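Local coordinates for putative 6-pyruvoyl tetrahydrobiopterin synthase (Caenorhabditis elegans, PDB 2G64), which probably converts 7,8-dihydroneopterin triphosphate into 6-pyruvoyl tetrahydropterin with release of triphosphate, a zinc-dependent step of tetrahydrobiopterin biosynthesis, at residues M9-L21 / M75-D88. The protein carries 1 engineered substitution. Sequence-based numbering, arbitrary orientation. Where two conformers were deposited one is given.
Sequences MERVDSFSAAHRL and MSLVLDTVDHRNLD. With ZN (zinc ion), chain D.
A17 and A18 of strand 9-19 run alongside R85 to L87 by their backbones, with an aspartate side chain reaching a backbone N-H at either end, while helix 75-80 runs nearly parallel to the strand, its axis 9.6 Å away and at 14°. A18 and N86 pair as parallel strands: A18 N donates to R85 O (2.9 Å), and L87 N donates to A18 O (2.8 Å). A short, weakly bonded strand at about 85-86 thus lies beside the long one at an edge of this chain's sheet.

Towards the helix the side chains meet by van der Waals contact. M75 bends at its last torsion and lays SD against the aliphatic CG of R11 (3.7 Å). L79 splits its branches, with CD1 on the D13 carboxylate and CD2 at CD2 of the F15 ring. CG2 of V82 sits over one face of that ring, 3.6 Å from its centroid, a CH-pi contact. F15 also stacks with Y48 on the next strand.

D83 reaches the strand with its carboxylate. With CG anti to the backbone N (chi1 -177°), OD1 takes the N-H of S16 at 2.9 Å, almost end-on to its C-O bond. OD2 receives ND1 of H84 from above the carboxylate plane, though within the plane of the imidazole. CB of S16 lies over a face of the H84 ring. D88 does a like job further on: OD2 accepts from R20 N (2.7 Å) on the syn side but 28° out of the carboxylate plane, and OD1 is bonded to S99, which also holds ND1 of H19.

H19 binds zinc through NE2 (2.1 Å), with H44, H46 and a water. The two carboxylates therefore bond both to backbone N-H groups, one in the strand and one just past its end, and, directly or through S99, to histidines. H84, probably part of the charge relay, meets H44 and C38 of a neighbouring subunit, consistent with an active site at the subunit interface.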
ATOM      1  N   MET A   9     -18.466   5.267  -8.366  1.00 13.03           N
ATOM      2  CA  MET A   9     -17.957   5.940  -7.174  1.00 14.25           C
ATOM      3  C   MET A   9     -17.833   4.862  -6.095  1.00 13.55           C
ATOM      4  O   MET A   9     -18.808   4.131  -5.789  1.00 15.43           O
ATOM      5  CB  MET A   9     -18.967   7.000  -6.734  1.00 15.09           C
ATOM      6  CG  MET A   9     -18.795   7.514  -5.317  1.00 22.67           C
ATOM      7  SD  MET A   9     -20.209   8.558  -4.904  1.00 27.42           S
ATOM      8  CE  MET A   9     -19.844   8.876  -3.180  1.00 24.33           C
ATOM      9  N   GLU A  10     -16.635   4.759  -5.524  1.00 14.26           N
ATOM     10  CA  GLU A  10     -16.355   3.692  -4.574  1.00 11.54           C
ATOM     11  C   GLU A  10     -15.760   4.298  -3.324  1.00 15.21           C
ATOM     12  O   GLU A  10     -14.903   5.165  -3.401  1.00 15.51           O
ATOM     13  CB  GLU A  10     -15.397   2.670  -5.187  1.00 15.28           C
ATOM     14  CG  GLU A  10     -15.067   1.494  -4.264  1.00 14.85           C
ATOM     15  CD  GLU A  10     -14.245   0.437  -4.983  1.00 20.16           C
ATOM     16  OE1 GLU A  10     -13.195   0.771  -5.590  1.00 17.17           O
ATOM     17  OE2 GLU A  10     -14.654  -0.732  -4.967  1.00 17.59           O
ATOM     18  N   ARG A  11     -16.223   3.822  -2.172  1.00 13.74           N
ATOM     19  CA  ARG A  11     -15.801   4.361  -0.894  1.00 13.24           C
ATOM     20  C   ARG A  11     -15.287   3.192  -0.039  1.00 12.78           C
ATOM     21  O   ARG A  11     -15.917   2.130   0.019  1.00 17.81           O
ATOM     22  CB  ARG A  11     -16.988   5.051  -0.224  1.00 17.31           C
ATOM     23  CG  ARG A  11     -16.777   5.385   1.247  1.00 21.52           C
ATOM     24  CD  ARG A  11     -15.697   6.421   1.398  1.00 26.30           C
ATOM     25  NE  ARG A  11     -15.540   6.817   2.797  1.00 33.68           N
ATOM     26  CZ  ARG A  11     -14.891   7.905   3.190  1.00 43.99           C
ATOM     27  NH1 ARG A  11     -14.346   8.706   2.287  1.00 29.90           N
ATOM     28  NH2 ARG A  11     -14.793   8.192   4.483  1.00 32.87           N
ATOM     29  N   VAL A  12     -14.127   3.388   0.577  1.00 12.60           N
ATOM     30  CA  VAL A  12     -13.408   2.302   1.274  1.00 14.22           C
ATOM     31  C   VAL A  12     -13.439   2.608   2.769  1.00 17.86           C
ATOM     32  O   VAL A  12     -13.149   3.729   3.187  1.00 17.82           O
ATOM     33  CB  VAL A  12     -11.918   2.213   0.824  1.00 13.83           C
ATOM     34  CG1 VAL A  12     -11.182   1.059   1.565  1.00 12.72           C
ATOM     35  CG2 VAL A  12     -11.798   2.044  -0.729  1.00 15.26           C
ATOM     36  N   ASP A  13     -13.808   1.620   3.574  1.00 15.42           N
ATOM     37  CA  ASP A  13     -13.731   1.772   5.033  1.00 16.31           C
ATOM     38  C   ASP A  13     -13.293   0.399   5.561  1.00 20.89           C
ATOM     39  O   ASP A  13     -12.899  -0.457   4.775  1.00 16.11           O
ATOM     40  CB  ASP A  13     -15.091   2.191   5.584  1.00 12.34           C
ATOM     41  CG  ASP A  13     -14.998   2.977   6.883  1.00 33.92           C
ATOM     42  OD1 ASP A  13     -14.133   2.669   7.731  1.00 29.62           O
ATOM     43  OD2 ASP A  13     -15.809   3.906   7.061  1.00 29.29           O
ATOM     44  N   SER A  14     -13.310   0.205   6.878  1.00 15.13           N
ATOM     45  CA  SER A  14     -12.838  -1.056   7.458  0.50 12.64           C
ATOM     46  C   SER A  14     -13.556  -1.323   8.774  1.00 16.74           C
ATOM     47  O   SER A  14     -14.135  -0.412   9.372  1.00 20.52           O
ATOM     48  CB  SER A  14     -11.344  -0.977   7.724  0.50 16.62           C
ATOM     49  OG  SER A  14     -11.074   0.090   8.610  0.50 14.03           O
ATOM     50  N   PHE A  15     -13.507  -2.576   9.221  1.00 13.07           N
ATOM     51  CA  PHE A  15     -14.012  -2.946  10.551  1.00 13.61           C
ATOM     52  C   PHE A  15     -13.199  -4.105  11.129  1.00 15.74           C
ATOM     53  O   PHE A  15     -12.659  -4.925  10.399  1.00 17.46           O
ATOM     54  CB  PHE A  15     -15.524  -3.248  10.534  1.00 12.88           C
ATOM     55  CG  PHE A  15     -15.931  -4.433   9.655  1.00 15.61           C
ATOM     56  CD1 PHE A  15     -16.115  -5.697  10.209  1.00 17.20           C
ATOM     57  CD2 PHE A  15     -16.173  -4.260   8.283  1.00 14.56           C
ATOM     58  CE1 PHE A  15     -16.497  -6.788   9.410  1.00 16.26           C
ATOM     59  CE2 PHE A  15     -16.552  -5.334   7.466  1.00 16.92           C
ATOM     60  CZ  PHE A  15     -16.723  -6.608   8.032  1.00 15.30           C
ATOM     61  N   SER A  16     -13.091  -4.148  12.446  1.00 13.00           N
ATOM     62  CA  SER A  16     -12.343  -5.214  13.086  0.50 12.21           C
ATOM     63  C   SER A  16     -13.338  -6.170  13.738  1.00 14.14           C
ATOM     64  O   SER A  16     -14.282  -5.746  14.405  1.00 19.88           O
ATOM     65  CB  SER A  16     -11.343  -4.628  14.086  0.50 16.00           C
ATOM     66  OG  SER A  16     -10.352  -3.861  13.414  0.50 15.60           O
ATOM     67  N   ALA A  17     -13.176  -7.467  13.486  1.00 14.35           N
ATOM     68  CA  ALA A  17     -14.134  -8.408  14.053  1.00 13.10           C
ATOM     69  C   ALA A  17     -13.485  -9.756  14.305  1.00 13.55           C
ATOM     70  O   ALA A  17     -12.508 -10.137  13.639  1.00 13.15           O
ATOM     71  CB  ALA A  17     -15.369  -8.570  13.138  1.00 13.94           C
ATOM     72  N   ALA A  18     -14.048 -10.480  15.267  1.00 12.28           N
ATOM     73  CA  ALA A  18     -13.685 -11.867  15.494  1.00 12.58           C
ATOM     74  C   ALA A  18     -14.674 -12.780  14.770  1.00 14.23           C
ATOM     75  O   ALA A  18     -15.845 -12.431  14.583  1.00 15.39           O
ATOM     76  CB  ALA A  18     -13.709 -12.169  17.023  1.00 13.48           C
ATOM     77  N   HIS A  19     -14.221 -13.967  14.414  1.00 13.58           N
ATOM     78  CA  HIS A  19     -15.146 -15.012  13.978  1.00 12.00           C
ATOM     79  C   HIS A  19     -14.535 -16.397  14.114  1.00 16.95           C
ATOM     80  O   HIS A  19     -13.343 -16.540  14.430  1.00 14.84           O
ATOM     81  CB  HIS A  19     -15.666 -14.720  12.544  1.00 14.66           C
ATOM     82  CG  HIS A  19     -14.727 -15.111  11.440  1.00 12.95           C
ATOM     83  ND1 HIS A  19     -15.178 -15.621  10.237  1.00 10.68           N
ATOM     84  CD2 HIS A  19     -13.377 -15.021  11.323  1.00 14.00           C
ATOM     85  CE1 HIS A  19     -14.152 -15.860   9.439  1.00 16.11           C
ATOM     86  NE2 HIS A  19     -13.046 -15.487  10.068  1.00 16.81           N
ATOM     87  N   ARG A  20     -15.377 -17.408  13.932  1.00 13.43           N
ATOM     88  CA  ARG A  20     -14.923 -18.789  13.812  1.00 12.66           C
ATOM     89  C   ARG A  20     -15.766 -19.426  12.709  1.00 20.40           C
ATOM     90  O   ARG A  20     -16.997 -19.259  12.684  1.00 16.30           O
ATOM     91  CB  ARG A  20     -15.142 -19.516  15.140  1.00 14.45           C
ATOM     92  CG  ARG A  20     -14.890 -21.021  15.025  1.00 14.44           C
ATOM     93  CD  ARG A  20     -15.427 -21.754  16.253  1.00 18.59           C
ATOM     94  NE  ARG A  20     -14.949 -23.132  16.240  1.00 21.02           N
ATOM     95  CZ  ARG A  20     -15.607 -24.168  16.751  1.00 23.59           C
ATOM     96  NH1 ARG A  20     -16.814 -24.008  17.288  1.00 21.68           N
ATOM     97  NH2 ARG A  20     -15.052 -25.375  16.704  1.00 18.46           N
ATOM     98  N   LEU A  21     -15.120 -20.123  11.776  1.00 12.85           N
ATOM     99  CA  LEU A  21     -15.856 -20.795  10.709  1.00 14.96           C
ATOM    100  C   LEU A  21     -16.309 -22.157  11.241  1.00 18.04           C
ATOM    101  O   LEU A  21     -15.481 -23.020  11.566  1.00 17.45           O
ATOM    102  CB  LEU A  21     -14.983 -20.945   9.461  1.00 22.28           C
ATOM    103  CG  LEU A  21     -14.609 -19.593   8.827  1.00 14.88           C
ATOM    104  CD1 LEU A  21     -13.832 -19.868   7.546  1.00 17.11           C
ATOM    105  CD2 LEU A  21     -15.911 -18.795   8.536  1.00 15.34           C
ATOM    106  N   MET A  75     -23.295   3.822   5.326  1.00 16.65           N
ATOM    107  CA  MET A  75     -22.238   2.831   5.580  1.00 14.97           C
ATOM    108  C   MET A  75     -21.945   2.691   7.086  1.00 24.55           C
ATOM    109  O   MET A  75     -21.703   1.586   7.569  1.00 19.68           O
ATOM    110  CB  MET A  75     -20.964   3.178   4.810  1.00 18.80           C
ATOM    111  CG  MET A  75     -21.093   2.892   3.313  1.00 18.97           C
ATOM    112  SD  MET A  75     -19.628   3.361   2.374  1.00 19.12           S
ATOM    113  CE  MET A  75     -18.350   2.279   3.062  1.00 18.60           C
ATOM    114  N   SER A  76     -21.971   3.805   7.817  1.00 19.01           N
ATOM    115  CA  SER A  76     -21.775   3.782   9.276  0.50 16.58           C
ATOM    116  C   SER A  76     -22.800   2.887   9.964  1.00 19.23           C
ATOM    117  O   SER A  76     -22.468   2.128  10.878  1.00 18.88           O
ATOM    118  CB  SER A  76     -21.841   5.197   9.868  0.50 20.06           C
ATOM    119  OG  SER A  76     -21.296   5.222  11.182  0.50 18.30           O
ATOM    120  N   LEU A  77     -24.048   2.975   9.523  1.00 19.98           N
ATOM    121  CA  LEU A  77     -25.130   2.168  10.085  1.00 18.72           C
ATOM    122  C   LEU A  77     -24.847   0.678   9.936  1.00 25.52           C
ATOM    123  O   LEU A  77     -25.057  -0.110  10.872  1.00 19.68           O
ATOM    124  CB  LEU A  77     -26.444   2.513   9.401  1.00 23.51           C
ATOM    125  CG  LEU A  77     -27.109   3.808   9.842  1.00 25.53           C
ATOM    126  CD1 LEU A  77     -28.378   3.989   9.040  1.00 23.34           C
ATOM    127  CD2 LEU A  77     -27.416   3.772  11.358  1.00 30.59           C
ATOM    128  N   VAL A  78     -24.329   0.295   8.772  1.00 18.33           N
ATOM    129  CA  VAL A  78     -23.959  -1.094   8.538  1.00 17.96           C
ATOM    130  C   VAL A  78     -22.735  -1.476   9.390  1.00 18.74           C
ATOM    131  O   VAL A  78     -22.706  -2.546  10.010  1.00 18.27           O
ATOM    132  CB  VAL A  78     -23.674  -1.361   7.030  1.00 19.11           C
ATOM    133  CG1 VAL A  78     -23.384  -2.827   6.781  1.00 16.80           C
ATOM    134  CG2 VAL A  78     -24.857  -0.880   6.151  1.00 20.57           C
ATOM    135  N   LEU A  79     -21.725  -0.607   9.403  1.00 19.15           N
ATOM    136  CA  LEU A  79     -20.477  -0.892  10.108  1.00 16.69           C
ATOM    137  C   LEU A  79     -20.715  -1.042  11.618  1.00 21.89           C
ATOM    138  O   LEU A  79     -20.027  -1.801  12.294  1.00 18.01           O
ATOM    139  CB  LEU A  79     -19.445   0.200   9.822  1.00 16.96           C
ATOM    140  CG  LEU A  79     -18.794   0.099   8.434  1.00 14.59           C
ATOM    141  CD1 LEU A  79     -18.103   1.444   8.124  1.00 23.70           C
ATOM    142  CD2 LEU A  79     -17.799  -1.057   8.381  1.00 16.06           C
ATOM    143  N   ASP A  80     -21.712  -0.331  12.134  1.00 19.08           N
ATOM    144  CA  ASP A  80     -22.039  -0.392  13.565  1.00 15.80           C
ATOM    145  C   ASP A  80     -22.420  -1.816  13.977  1.00 23.00           C
ATOM    146  O   ASP A  80     -22.205  -2.221  15.122  1.00 19.92           O
ATOM    147  CB  ASP A  80     -23.235   0.521  13.863  1.00 16.25           C
ATOM    148  CG  ASP A  80     -22.847   1.977  14.025  1.00 23.99           C
ATOM    149  OD1 ASP A  80     -21.642   2.302  14.076  1.00 24.67           O
ATOM    150  OD2 ASP A  80     -23.778   2.808  14.075  1.00 34.44           O
ATOM    151  N   THR A  81     -23.014  -2.555  13.044  1.00 15.55           N
ATOM    152  CA  THR A  81     -23.435  -3.934  13.294  1.00 18.27           C
ATOM    153  C   THR A  81     -22.286  -4.946  13.444  1.00 23.54           C
ATOM    154  O   THR A  81     -22.479  -6.031  14.007  1.00 17.23           O
ATOM    155  CB  THR A  81     -24.423  -4.459  12.225  1.00 17.94           C
ATOM    156  OG1 THR A  81     -23.749  -4.786  10.989  1.00 17.51           O
ATOM    157  CG2 THR A  81     -25.573  -3.463  11.975  1.00 20.61           C
ATOM    158  N   VAL A  82     -21.116  -4.609  12.906  1.00 17.16           N
ATOM    159  CA  VAL A  82     -20.010  -5.571  12.820  1.00 16.26           C
ATOM    160  C   VAL A  82     -18.692  -5.075  13.442  1.00 19.44           C
ATOM    161  O   VAL A  82     -17.836  -5.872  13.827  1.00 17.63           O
ATOM    162  CB  VAL A  82     -19.758  -6.019  11.355  1.00 16.79           C
ATOM    163  CG1 VAL A  82     -20.953  -6.795  10.828  1.00 16.19           C
ATOM    164  CG2 VAL A  82     -19.494  -4.800  10.444  1.00 16.28           C
ATOM    165  N   ASP A  83     -18.507  -3.768  13.553  1.00 17.47           N
ATOM    166  CA  ASP A  83     -17.223  -3.314  14.030  1.00 20.48           C
ATOM    167  C   ASP A  83     -16.970  -3.609  15.518  1.00 16.80           C
ATOM    168  O   ASP A  83     -17.834  -3.355  16.361  1.00 19.51           O
ATOM    169  CB  ASP A  83     -16.991  -1.839  13.754  1.00 23.18           C
ATOM    170  CG  ASP A  83     -15.621  -1.410  14.196  1.00 27.02           C
ATOM    171  OD1 ASP A  83     -14.631  -1.986  13.697  1.00 18.14           O
ATOM    172  OD2 ASP A  83     -15.530  -0.552  15.096  1.00 43.21           O
ATOM    173  N   HIS A  84     -15.769  -4.098  15.825  1.00 15.20           N
ATOM    174  CA  HIS A  84     -15.427  -4.518  17.197  1.00 17.98           C
ATOM    175  C   HIS A  84     -16.411  -5.527  17.805  1.00 18.18           C
ATOM    176  O   HIS A  84     -16.654  -5.547  19.013  1.00 17.33           O
ATOM    177  CB  HIS A  84     -15.221  -3.297  18.084  1.00 17.35           C
ATOM    178  CG  HIS A  84     -13.901  -2.634  17.848  1.00 29.01           C
ATOM    179  ND1 HIS A  84     -13.684  -1.766  16.800  1.00 27.87           N
ATOM    180  CD2 HIS A  84     -12.705  -2.782  18.467  1.00 37.33           C
ATOM    181  CE1 HIS A  84     -12.422  -1.373  16.807  1.00 32.43           C
ATOM    182  NE2 HIS A  84     -11.806  -1.976  17.809  1.00 31.94           N
ATOM    183  N   ARG A  85     -16.942  -6.388  16.946  1.00 17.98           N
ATOM    184  CA  ARG A  85     -17.857  -7.433  17.353  1.00 14.61           C
ATOM    185  C   ARG A  85     -17.335  -8.820  16.981  1.00 17.67           C
ATOM    186  O   ARG A  85     -16.356  -8.972  16.239  1.00 15.20           O
ATOM    187  CB  ARG A  85     -19.226  -7.212  16.696  1.00 18.79           C
ATOM    188  CG  ARG A  85     -19.815  -5.819  16.988  1.00 22.82           C
ATOM    189  CD  ARG A  85     -21.308  -5.924  17.229  1.00 44.59           C
ATOM    190  NE  ARG A  85     -21.979  -4.631  17.141  1.00 81.34           N
ATOM    191  CZ  ARG A  85     -22.340  -3.904  18.194  1.00 97.88           C
ATOM    192  NH1 ARG A  85     -22.091  -4.338  19.423  1.00 95.32           N
ATOM    193  NH2 ARG A  85     -22.951  -2.740  18.018  1.00 91.63           N
ATOM    194  N   ASN A  86     -18.015  -9.828  17.508  1.00 16.59           N
ATOM    195  CA  ASN A  86     -17.817 -11.206  17.105  1.00 14.72           C
ATOM    196  C   ASN A  86     -18.962 -11.592  16.142  1.00 17.27           C
ATOM    197  O   ASN A  86     -20.146 -11.610  16.534  1.00 15.76           O
ATOM    198  CB  ASN A  86     -17.847 -12.077  18.367  1.00 13.61           C
ATOM    199  CG  ASN A  86     -17.614 -13.537  18.070  1.00 16.71           C
ATOM    200  OD1 ASN A  86     -18.250 -14.101  17.185  1.00 17.38           O
ATOM    201  ND2 ASN A  86     -16.717 -14.166  18.825  1.00 17.81           N
ATOM    202  N   LEU A  87     -18.621 -11.863  14.880  1.00 14.92           N
ATOM    203  CA  LEU A  87     -19.651 -12.033  13.844  1.00 12.69           C
ATOM    204  C   LEU A  87     -20.662 -13.127  14.213  1.00 18.05           C
ATOM    205  O   LEU A  87     -21.869 -12.922  14.126  1.00 14.11           O
ATOM    206  CB  LEU A  87     -19.029 -12.309  12.479  1.00 11.75           C
ATOM    207  CG  LEU A  87     -18.058 -11.251  11.923  1.00 13.22           C
ATOM    208  CD1 LEU A  87     -17.650 -11.645  10.482  1.00 15.09           C
ATOM    209  CD2 LEU A  87     -18.733  -9.898  11.929  1.00 16.00           C
ATOM    210  N   ASP A  88     -20.157 -14.273  14.645  1.00 10.17           N
ATOM    211  CA  ASP A  88     -21.001 -15.445  14.873  1.00 13.29           C
ATOM    212  C   ASP A  88     -21.852 -15.327  16.126  1.00 15.45           C
ATOM    213  O   ASP A  88     -22.923 -15.921  16.195  1.00 16.66           O
ATOM    214  CB  ASP A  88     -20.133 -16.693  14.950  1.00 14.31           C
ATOM    215  CG  ASP A  88     -19.120 -16.736  13.839  1.00 15.49           C
ATOM    216  OD1 ASP A  88     -19.505 -16.950  12.672  1.00 13.16           O
ATOM    217  OD2 ASP A  88     -17.941 -16.506  14.132  1.00 15.92           O
TER
HETATM  218 ZN    ZN D2001     -11.102 -15.802   9.262  0.80 19.71          ZN
HETATM  219  O   HOH W   1     -11.225 -16.944   7.842  1.00 26.05           O